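Local coordinates for protein serine hydrolase CCSP0084 (Cycloclasticus sp. P1, PDB 4I3F) that probably acts as a serine hydrolase of the alpha/beta hydrolase fold, with esterase or meta-cleavage product hydrolase activity, in a bacterium that degrades polyaromatic hydrocarbons, at residues P92-S97 and F214-S219; G164-K169 and G220-G225; P79-F84 and V104-D109. All blocks are in the same frame, centred on the assembly; numbering follows the deposited sequence.

Interaction 1 of 3, residues P92-S97 and F214-S219; sequences PPNGTS and FEAMFS
The amide of G95 is shared by two acceptors on the 214-219 segment. Its main bond runs from G95 N to A216 O (3.2 Å, 151° at the hydrogen). The second, from G95 N to S219 OG, is weak because its angle at the hydrogen is only 120°. At the backbone angles of G95 a CB would jam against the preceding carbonyl O, so the backbone itself calls for glycine. One residue on, T96 OG1 donates to M217 O at 2.7 Å, in the carbonyl plane. The T96 torsion sets the hydroxyl beside its own backbone N, facing this carbonyl, while CG2 takes the place anti to the backbone N. N94 ND2 touches S219 CB at 3.2 Å and lies against A216 CA at 3.4 Å, and P93 O rests 3.3 Å from A216 CB. The contact joins two helix ends: G95 is the N-cap of helix 96-113, whereas A216 and M217 offer carbonyls from the last turn of helix 208-217. T96 also packs on A228 and F229 of helix 222-229, and M217 turns its side chain back onto W99 and W103 of helix 96-113.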
loop_
_atom_site.group_PDB
_atom_site.type_symbol
_atom_site.label_atom_id
_atom_site.label_comp_id
_atom_site.label_asym_id
_atom_site.label_seq_id
_atom_site.Cartn_x
_atom_site.Cartn_y
_atom_site.Cartn_z
ATOM N N PRO A 92 -2.764 -8.885 -18.224
ATOM C CA PRO A 92 -1.888 -9.059 -17.061
ATOM C C PRO A 92 -0.663 -9.880 -17.412
ATOM O O PRO A 92 -0.794 -10.962 -17.978
ATOM C CB PRO A 92 -2.766 -9.826 -16.066
ATOM C CG PRO A 92 -3.804 -10.512 -16.905
ATOM C CD PRO A 92 -4.055 -9.581 -18.066
ATOM N N PRO A 93 0.528 -9.364 -17.100
ATOM C CA PRO A 93 1.740 -10.146 -17.354
ATOM C C PRO A 93 2.034 -11.036 -16.157
ATOM O O PRO A 93 1.310 -10.970 -15.162
ATOM C CB PRO A 93 2.812 -9.065 -17.445
ATOM C CG PRO A 93 2.367 -8.051 -16.417
ATOM C CD PRO A 93 0.833 -8.038 -16.529
ATOM N N ASN A 94 3.071 -11.863 -16.252
ATOM C CA ASN A 94 3.572 -12.560 -15.078
ATOM C C ASN A 94 4.928 -12.010 -14.663
ATOM O O ASN A 94 5.690 -11.518 -15.497
ATOM C CB ASN A 94 3.640 -14.072 -15.316
ATOM C CG ASN A 94 2.275 -14.742 -15.209
ATOM O OD1 ASN A 94 1.458 -14.660 -16.123
ATOM N ND2 ASN A 94 2.027 -15.407 -14.090
ATOM N N GLY A 95 5.222 -12.075 -13.368
ATOM C CA GLY A 95 6.495 -11.598 -12.858
ATOM C C GLY A 95 6.322 -10.292 -12.116
ATOM O O GLY A 95 5.698 -9.357 -12.627
ATOM N N THR A 96 6.880 -10.215 -10.915
ATOM C CA THR A 96 6.673 -9.043 -10.082
ATOM C C THR A 96 7.301 -7.794 -10.691
ATOM O O THR A 96 6.701 -6.722 -10.631
ATOM C CB THR A 96 7.166 -9.276 -8.647
ATOM O OG1 THR A 96 6.621 -10.512 -8.174
ATOM C CG2 THR A 96 6.703 -8.152 -7.732
ATOM N N SER A 97 8.474 -7.926 -11.311
ATOM C CA SER A 97 9.130 -6.727 -11.845
ATOM C C SER A 97 8.247 -6.023 -12.886
ATOM O O SER A 97 8.196 -4.791 -12.948
ATOM C CB SER A 97 10.513 -7.046 -12.417
ATOM O OG SER A 97 10.426 -7.784 -13.612
ATOM N N PHE A 214 -3.804 -11.698 -9.205
ATOM C CA PHE A 214 -2.977 -11.781 -7.997
ATOM C C PHE A 214 -1.955 -12.903 -8.159
ATOM O O PHE A 214 -0.791 -12.757 -7.780
ATOM C CB PHE A 214 -3.855 -12.043 -6.762
ATOM C CG PHE A 214 -3.109 -11.971 -5.446
ATOM C CD1 PHE A 214 -3.019 -10.774 -4.755
ATOM C CD2 PHE A 214 -2.517 -13.102 -4.902
ATOM C CE1 PHE A 214 -2.338 -10.703 -3.542
ATOM C CE2 PHE A 214 -1.830 -13.039 -3.698
ATOM C CZ PHE A 214 -1.742 -11.846 -3.018
ATOM N N GLU A 215 -2.394 -14.026 -8.715
ATOM C CA GLU A 215 -1.494 -15.148 -8.967
ATOM C C GLU A 215 -0.370 -14.752 -9.922
ATOM O O GLU A 215 0.761 -15.219 -9.798
ATOM C CB GLU A 215 -2.267 -16.343 -9.537
ATOM C CG GLU A 215 -3.250 -16.974 -8.555
ATOM C CD GLU A 215 -4.038 -18.123 -9.173
ATOM O OE1 GLU A 215 -4.269 -19.126 -8.472
ATOM O OE2 GLU A 215 -4.437 -18.021 -10.353
ATOM N N ALA A 216 -0.690 -13.882 -10.873
ATOM C CA ALA A 216 0.280 -13.470 -11.878
ATOM C C ALA A 216 1.325 -12.499 -11.322
ATOM O O ALA A 216 2.466 -12.477 -11.794
ATOM C CB ALA A 216 -0.428 -12.872 -13.084
ATOM N N MET A 217 0.931 -11.703 -10.327
ATOM C CA MET A 217 1.825 -10.717 -9.720
ATOM C C MET A 217 3.013 -11.335 -9.022
ATOM O O MET A 217 4.103 -10.758 -9.011
ATOM C CB MET A 217 1.092 -9.928 -8.651
ATOM C CG MET A 217 0.019 -9.057 -9.161
ATOM S SD MET A 217 -0.959 -8.474 -7.777
ATOM C CE MET A 217 -2.304 -7.768 -8.732
ATOM N N PHE A 218 2.784 -12.480 -8.388
ATOM C CA PHE A 218 3.806 -13.096 -7.563
ATOM C C PHE A 218 4.084 -14.513 -8.031
ATOM O O PHE A 218 4.418 -15.389 -7.234
ATOM C CB PHE A 218 3.393 -13.040 -6.087
ATOM C CG PHE A 218 3.005 -11.653 -5.630
ATOM C CD1 PHE A 218 3.963 -10.653 -5.544
ATOM C CD2 PHE A 218 1.684 -11.345 -5.333
ATOM C CE1 PHE A 218 3.619 -9.369 -5.148
ATOM C CE2 PHE A 218 1.328 -10.064 -4.924
ATOM C CZ PHE A 218 2.299 -9.075 -4.835
ATOM N N SER A 219 3.973 -14.709 -9.344
ATOM C CA SER A 219 4.159 -16.015 -9.974
ATOM C C SER A 219 5.580 -16.563 -9.818
ATOM O O SER A 219 5.803 -17.770 -9.920
ATOM C CB SER A 219 3.798 -15.946 -11.461
ATOM O OG SER A 219 4.609 -15.007 -12.139
#

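Interaction 2 of 3, residues G164-K169 and G220-G225; sequences GWEFYK and GGTKKG
E166 OE2 accepts two bonds from T222: a firm one from T222 OG1 at 2.9 Å and a weak one from T222 N at 3.4 Å. The hydroxyl comes in on the anti side of the carboxylate, 29° out of its plane. E166 CG lies beside the backbone N (chi1 -52°), and the extended chain beyond carries the carboxylate across to T222. The other oxygen, E166 OE1, forms a salt bridge with K169 NZ at 3.3 Å, its hydrogen bond weak. With G221 as N-cap, T222 starts helix 222-229, and the helix dipole would probably favour a negative charge here. Replacing E166 by an alanine removes the carboxylate, which would probably leave T222 OG1 without this acceptor and K169 without its mate. Both segments belong to the helical region inserted between strands 142-148 and 243-248, consistent with the lid of meta-cleavage product hydrolases. Outward, W165 presents its six-membered ring edge-on: CZ3 lies 3.6 Å from G225 C, near the ring plane. T222 O also meets this edge, 3.8 Å from CZ3, while T222 CG2 stands off the ring plane, 4.1 Å from CE3. G225 has no CB to clash with CZ3. The indole NE1 bonds to S53 OG.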
loop_
_atom_site.group_PDB
_atom_site.type_symbol
_atom_site.label_atom_id
_atom_site.label_comp_id
_atom_site.label_asym_id
_atom_site.label_seq_id
_atom_site.Cartn_x
_atom_site.Cartn_y
_atom_site.Cartn_z
ATOM N N GLY A 164 0.470 -15.039 2.509
ATOM C CA GLY A 164 -0.292 -14.023 1.796
ATOM C C GLY A 164 -0.129 -14.090 0.283
ATOM O O GLY A 164 -1.104 -14.264 -0.456
ATOM N N TRP A 165 1.109 -13.957 -0.184
ATOM C CA TRP A 165 1.374 -13.909 -1.622
ATOM C C TRP A 165 1.146 -15.254 -2.310
ATOM O O TRP A 165 0.919 -15.306 -3.525
ATOM C CB TRP A 165 2.792 -13.393 -1.892
ATOM C CG TRP A 165 2.947 -11.905 -1.723
ATOM C CD1 TRP A 165 1.983 -11.007 -1.358
ATOM C CD2 TRP A 165 4.146 -11.137 -1.941
ATOM N NE1 TRP A 165 2.513 -9.725 -1.331
ATOM C CE2 TRP A 165 3.836 -9.785 -1.688
ATOM C CE3 TRP A 165 5.451 -11.467 -2.327
ATOM C CZ2 TRP A 165 4.786 -8.763 -1.800
ATOM C CZ3 TRP A 165 6.395 -10.444 -2.440
ATOM C CH2 TRP A 165 6.055 -9.115 -2.178
ATOM N N GLU A 166 1.185 -16.340 -1.540
ATOM C CA GLU A 166 0.973 -17.667 -2.107
ATOM C C GLU A 166 -0.331 -18.286 -1.600
ATOM O O GLU A 166 -0.494 -19.494 -1.634
ATOM C CB GLU A 166 2.176 -18.575 -1.803
ATOM C CG GLU A 166 3.520 -17.956 -2.217
ATOM C CD GLU A 166 4.706 -18.885 -2.009
ATOM O OE1 GLU A 166 4.493 -20.100 -1.815
ATOM O OE2 GLU A 166 5.856 -18.393 -2.036
ATOM N N PHE A 167 -1.246 -17.437 -1.131
ATOM C CA PHE A 167 -2.574 -17.855 -0.680
ATOM C C PHE A 167 -3.297 -18.788 -1.653
ATOM O O PHE A 167 -3.872 -19.795 -1.248
ATOM C CB PHE A 167 -3.443 -16.607 -0.419
ATOM C CG PHE A 167 -4.905 -16.911 -0.174
ATOM C CD1 PHE A 167 -5.351 -17.297 1.088
ATOM C CD2 PHE A 167 -5.835 -16.783 -1.199
ATOM C CE1 PHE A 167 -6.694 -17.574 1.313
ATOM C CE2 PHE A 167 -7.176 -17.055 -0.984
ATOM C CZ PHE A 167 -7.611 -17.448 0.272
ATOM N N TYR A 168 -3.274 -18.463 -2.940
ATOM C CA TYR A 168 -4.078 -19.229 -3.891
ATOM C C TYR A 168 -3.548 -20.629 -4.222
ATOM O O TYR A 168 -4.172 -21.359 -4.993
ATOM C CB TYR A 168 -4.328 -18.432 -5.166
ATOM C CG TYR A 168 -5.243 -17.239 -4.979
ATOM C CD1 TYR A 168 -6.614 -17.401 -4.816
ATOM C CD2 TYR A 168 -4.735 -15.949 -4.990
ATOM C CE1 TYR A 168 -7.450 -16.307 -4.654
ATOM C CE2 TYR A 168 -5.561 -14.855 -4.832
ATOM C CZ TYR A 168 -6.918 -15.038 -4.674
ATOM O OH TYR A 168 -7.736 -13.938 -4.522
ATOM N N LYS A 169 -2.416 -21.011 -3.637
ATOM C CA LYS A 169 -1.975 -22.402 -3.703
ATOM C C LYS A 169 -2.931 -23.294 -2.913
ATOM O O LYS A 169 -3.126 -24.469 -3.244
ATOM C CB LYS A 169 -0.561 -22.551 -3.141
ATOM C CG LYS A 169 0.537 -21.986 -4.027
ATOM C CD LYS A 169 1.909 -22.245 -3.414
ATOM C CE LYS A 169 3.030 -21.745 -4.317
ATOM N NZ LYS A 169 2.870 -20.299 -4.639
ATOM N N GLY A 220 6.538 -15.679 -9.567
ATOM C CA GLY A 220 7.916 -16.101 -9.392
ATOM C C GLY A 220 8.181 -16.604 -7.988
ATOM O O GLY A 220 9.270 -17.101 -7.694
ATOM N N GLY A 221 7.186 -16.470 -7.118
ATOM C CA GLY A 221 7.332 -16.880 -5.731
ATOM C C GLY A 221 7.611 -15.698 -4.826
ATOM O O GLY A 221 7.854 -14.595 -5.314
ATOM N N THR A 222 7.591 -15.924 -3.512
ATOM C CA THR A 222 7.757 -14.833 -2.547
ATOM C C THR A 222 9.144 -14.187 -2.607
ATOM O O THR A 222 9.257 -12.963 -2.595
ATOM C CB THR A 222 7.410 -15.279 -1.101
ATOM O OG1 THR A 222 6.033 -15.681 -1.046
ATOM C CG2 THR A 222 7.613 -14.141 -0.114
ATOM N N LYS A 223 10.197 -14.999 -2.684
ATOM C CA LYS A 223 11.552 -14.444 -2.723
ATOM C C LYS A 223 11.777 -13.554 -3.949
ATOM O O LYS A 223 12.287 -12.438 -3.826
ATOM C CB LYS A 223 12.608 -15.549 -2.651
ATOM C CG LYS A 223 14.024 -15.044 -2.870
ATOM C CD LYS A 223 15.069 -16.091 -2.519
ATOM C CE LYS A 223 16.429 -15.700 -3.081
ATOM N NZ LYS A 223 16.779 -14.278 -2.779
ATOM N N LYS A 224 11.386 -14.030 -5.127
ATOM C CA LYS A 224 11.536 -13.213 -6.328
ATOM C C LYS A 224 10.692 -11.937 -6.262
ATOM O O LYS A 224 11.090 -10.893 -6.795
ATOM C CB LYS A 224 11.214 -14.013 -7.588
ATOM C CG LYS A 224 12.318 -14.967 -7.993
ATOM C CD LYS A 224 12.368 -15.123 -9.504
ATOM C CE LYS A 224 13.710 -15.682 -9.970
ATOM N NZ LYS A 224 13.747 -17.170 -9.936
ATOM N N GLY A 225 9.539 -12.020 -5.601
ATOM C CA GLY A 225 8.684 -10.857 -5.411
ATOM C C GLY A 225 9.330 -9.818 -4.506
ATOM O O GLY A 225 9.342 -8.622 -4.818
#

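Interaction 3 of 3, residues P79-F84 and V104-D109; sequences PDIAGF and VQQQID
Q106 reaches from helix 96-113 to the backbone of D80-A82, within the beta-alpha-beta crossover that joins strand 75-79 to strand 119-124. From CB the chain runs out fully extended, CG anti to the backbone N (chi1 177°), and on its way the side chain packs on F32 of strand 32-39. Contact with the loop begins at CD, which lies 3.9 Å from A82 CB. At the tip the amide splits its roles. OE1 accepts from A82 N at 2.8 Å, the donor tilted 26° from the carbonyl plane; it also touches A82 CB and the CA and CG2 of I81. NE2 donates to D80 O at 3.1 Å, on a lone pair in that carbonyl's plane, and gives a further bond to T34 OG1. D80 O has a second partner in S87 OG. One donor and one acceptor of the loop are thus matched to opposite ends of a single amide, which fixes its flip. The bonds grip the start of a type II turn, I81 to F84, in which G83 takes a positive phi. The neighbouring Q107, bent at its second torsion, packs against L48 and L50. Its OE1 and NE2 are buried with no polar partner in the model, and OE1 sits 3.6 Å from P79 CG.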
loop_
_atom_site.group_PDB
_atom_site.type_symbol
_atom_site.label_atom_id
_atom_site.label_comp_id
_atom_site.label_asym_id
_atom_site.label_seq_id
_atom_site.Cartn_x
_atom_site.Cartn_y
_atom_site.Cartn_z
ATOM N N PRO A 79 -6.713 4.890 -5.273
ATOM C CA PRO A 79 -7.155 3.978 -6.333
ATOM C C PRO A 79 -6.990 2.508 -5.961
ATOM O O PRO A 79 -6.131 2.173 -5.135
ATOM C CB PRO A 79 -6.191 4.307 -7.471
ATOM C CG PRO A 79 -4.884 4.673 -6.732
ATOM C CD PRO A 79 -5.372 5.455 -5.535
ATOM N N ASP A 80 -7.804 1.645 -6.564
ATOM C CA ASP A 80 -7.480 0.225 -6.592
ATOM C C ASP A 80 -6.265 0.103 -7.502
ATOM O O ASP A 80 -6.263 0.593 -8.636
ATOM C CB ASP A 80 -8.631 -0.623 -7.144
ATOM C CG ASP A 80 -9.795 -0.774 -6.167
ATOM O OD1 ASP A 80 -9.713 -0.274 -5.022
ATOM O OD2 ASP A 80 -10.804 -1.409 -6.551
ATOM N N ILE A 81 -5.219 -0.530 -6.993
ATOM C CA ILE A 81 -3.979 -0.677 -7.739
ATOM C C ILE A 81 -4.206 -1.751 -8.800
ATOM O O ILE A 81 -5.009 -2.665 -8.605
ATOM C CB ILE A 81 -2.824 -0.985 -6.759
ATOM C CG1 ILE A 81 -2.599 0.224 -5.848
ATOM C CG2 ILE A 81 -1.531 -1.313 -7.479
ATOM C CD1 ILE A 81 -1.632 -0.046 -4.708
ATOM N N ALA A 82 -3.539 -1.612 -9.945
ATOM C CA ALA A 82 -3.786 -2.490 -11.082
ATOM C C ALA A 82 -3.684 -3.956 -10.677
ATOM O O ALA A 82 -2.766 -4.347 -9.944
ATOM C CB ALA A 82 -2.832 -2.165 -12.232
ATOM N N GLY A 83 -4.649 -4.752 -11.121
ATOM C CA GLY A 83 -4.695 -6.156 -10.760
ATOM C C GLY A 83 -5.490 -6.426 -9.497
ATOM O O GLY A 83 -5.798 -7.582 -9.193
ATOM N N PHE A 84 -5.812 -5.377 -8.746
ATOM C CA PHE A 84 -6.572 -5.535 -7.500
ATOM C C PHE A 84 -7.941 -4.909 -7.666
ATOM O O PHE A 84 -8.098 -3.972 -8.448
ATOM C CB PHE A 84 -5.884 -4.817 -6.336
ATOM C CG PHE A 84 -4.592 -5.446 -5.900
ATOM C CD1 PHE A 84 -4.583 -6.408 -4.903
ATOM C CD2 PHE A 84 -3.384 -5.058 -6.471
ATOM C CE1 PHE A 84 -3.393 -6.990 -4.480
ATOM C CE2 PHE A 84 -2.189 -5.635 -6.058
ATOM C CZ PHE A 84 -2.197 -6.606 -5.066
ATOM N N VAL A 104 3.741 1.626 -11.237
ATOM C CA VAL A 104 4.342 2.955 -11.327
ATOM C C VAL A 104 3.636 3.775 -12.409
ATOM O O VAL A 104 3.165 4.882 -12.139
ATOM C CB VAL A 104 5.874 2.874 -11.565
ATOM C CG1 VAL A 104 6.461 4.244 -11.922
ATOM C CG2 VAL A 104 6.568 2.305 -10.319
ATOM N N GLN A 105 3.532 3.237 -13.625
ATOM C CA GLN A 105 2.915 3.996 -14.712
ATOM C C GLN A 105 1.442 4.301 -14.427
ATOM O O GLN A 105 0.932 5.360 -14.803
ATOM C CB GLN A 105 3.078 3.291 -16.070
ATOM C CG GLN A 105 2.705 4.172 -17.257
ATOM C CD GLN A 105 3.575 5.420 -17.353
ATOM O OE1 GLN A 105 4.801 5.335 -17.297
ATOM N NE2 GLN A 105 2.944 6.580 -17.509
ATOM N N GLN A 106 0.758 3.383 -13.752
ATOM C CA GLN A 106 -0.636 3.618 -13.381
ATOM C C GLN A 106 -0.800 4.904 -12.566
ATOM O O GLN A 106 -1.722 5.691 -12.806
ATOM C CB GLN A 106 -1.198 2.432 -12.588
ATOM C CG GLN A 106 -2.645 2.666 -12.110
ATOM C CD GLN A 106 -3.135 1.605 -11.149
ATOM O OE1 GLN A 106 -2.340 0.905 -10.519
ATOM N NE2 GLN A 106 -4.454 1.486 -11.020
ATOM N N GLN A 107 0.090 5.132 -11.606
ATOM C CA GLN A 107 -0.064 6.302 -10.749
ATOM C C GLN A 107 0.264 7.585 -11.488
ATOM O O GLN A 107 -0.368 8.618 -11.253
ATOM C CB GLN A 107 0.786 6.174 -9.474
ATOM C CG GLN A 107 0.503 4.912 -8.656
ATOM C CD GLN A 107 -0.979 4.594 -8.555
ATOM O OE1 GLN A 107 -1.796 5.469 -8.302
ATOM N NE2 GLN A 107 -1.328 3.337 -8.763
ATOM N N ILE A 108 1.248 7.528 -12.383
ATOM C CA ILE A 108 1.566 8.676 -13.226
ATOM C C ILE A 108 0.392 8.984 -14.160
ATOM O O ILE A 108 -0.005 10.147 -14.306
ATOM C CB ILE A 108 2.842 8.442 -14.050
ATOM C CG1 ILE A 108 4.036 8.223 -13.119
ATOM C CG2 ILE A 108 3.104 9.620 -14.985
ATOM C CD1 ILE A 108 4.285 9.388 -12.185
ATOM N N ASP A 109 -0.166 7.940 -14.775
ATOM C CA ASP A 109 -1.327 8.098 -15.649
ATOM C C ASP A 109 -2.538 8.636 -14.886
ATOM O O ASP A 109 -3.344 9.382 -15.447
ATOM C CB ASP A 109 -1.693 6.771 -16.316
ATOM C CG ASP A 109 -0.681 6.336 -17.357
ATOM O OD1 ASP A 109 0.123 7.184 -17.811
ATOM O OD2 ASP A 109 -0.696 5.137 -17.724
#

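Interactions 1 and 2 are adjacent, their centres 9 Å apart, and helices 208-217 and 222-229 follow one another along the chain. The rings of F218 and W165 stack across them, with F218 CE1 3.5 Å from W165 CE2. T96 OG1 also approaches G225 CA to 3.5 Å. Interaction 3 shares helix 96-113 with interaction 1 and touches it where M217 CE lies 3.4 Å from F84 CE2. Interactions 2 and 3 do not touch, nearest atoms being about 7 Å apart. I81 packs against the probable nucleophile elbow, and F218 and W165 lie near it without contact. The sodium ion, at H138 and E140, is about 11 Å from the Q107 side chain; V104 and I108 of interaction 3 pack on H138.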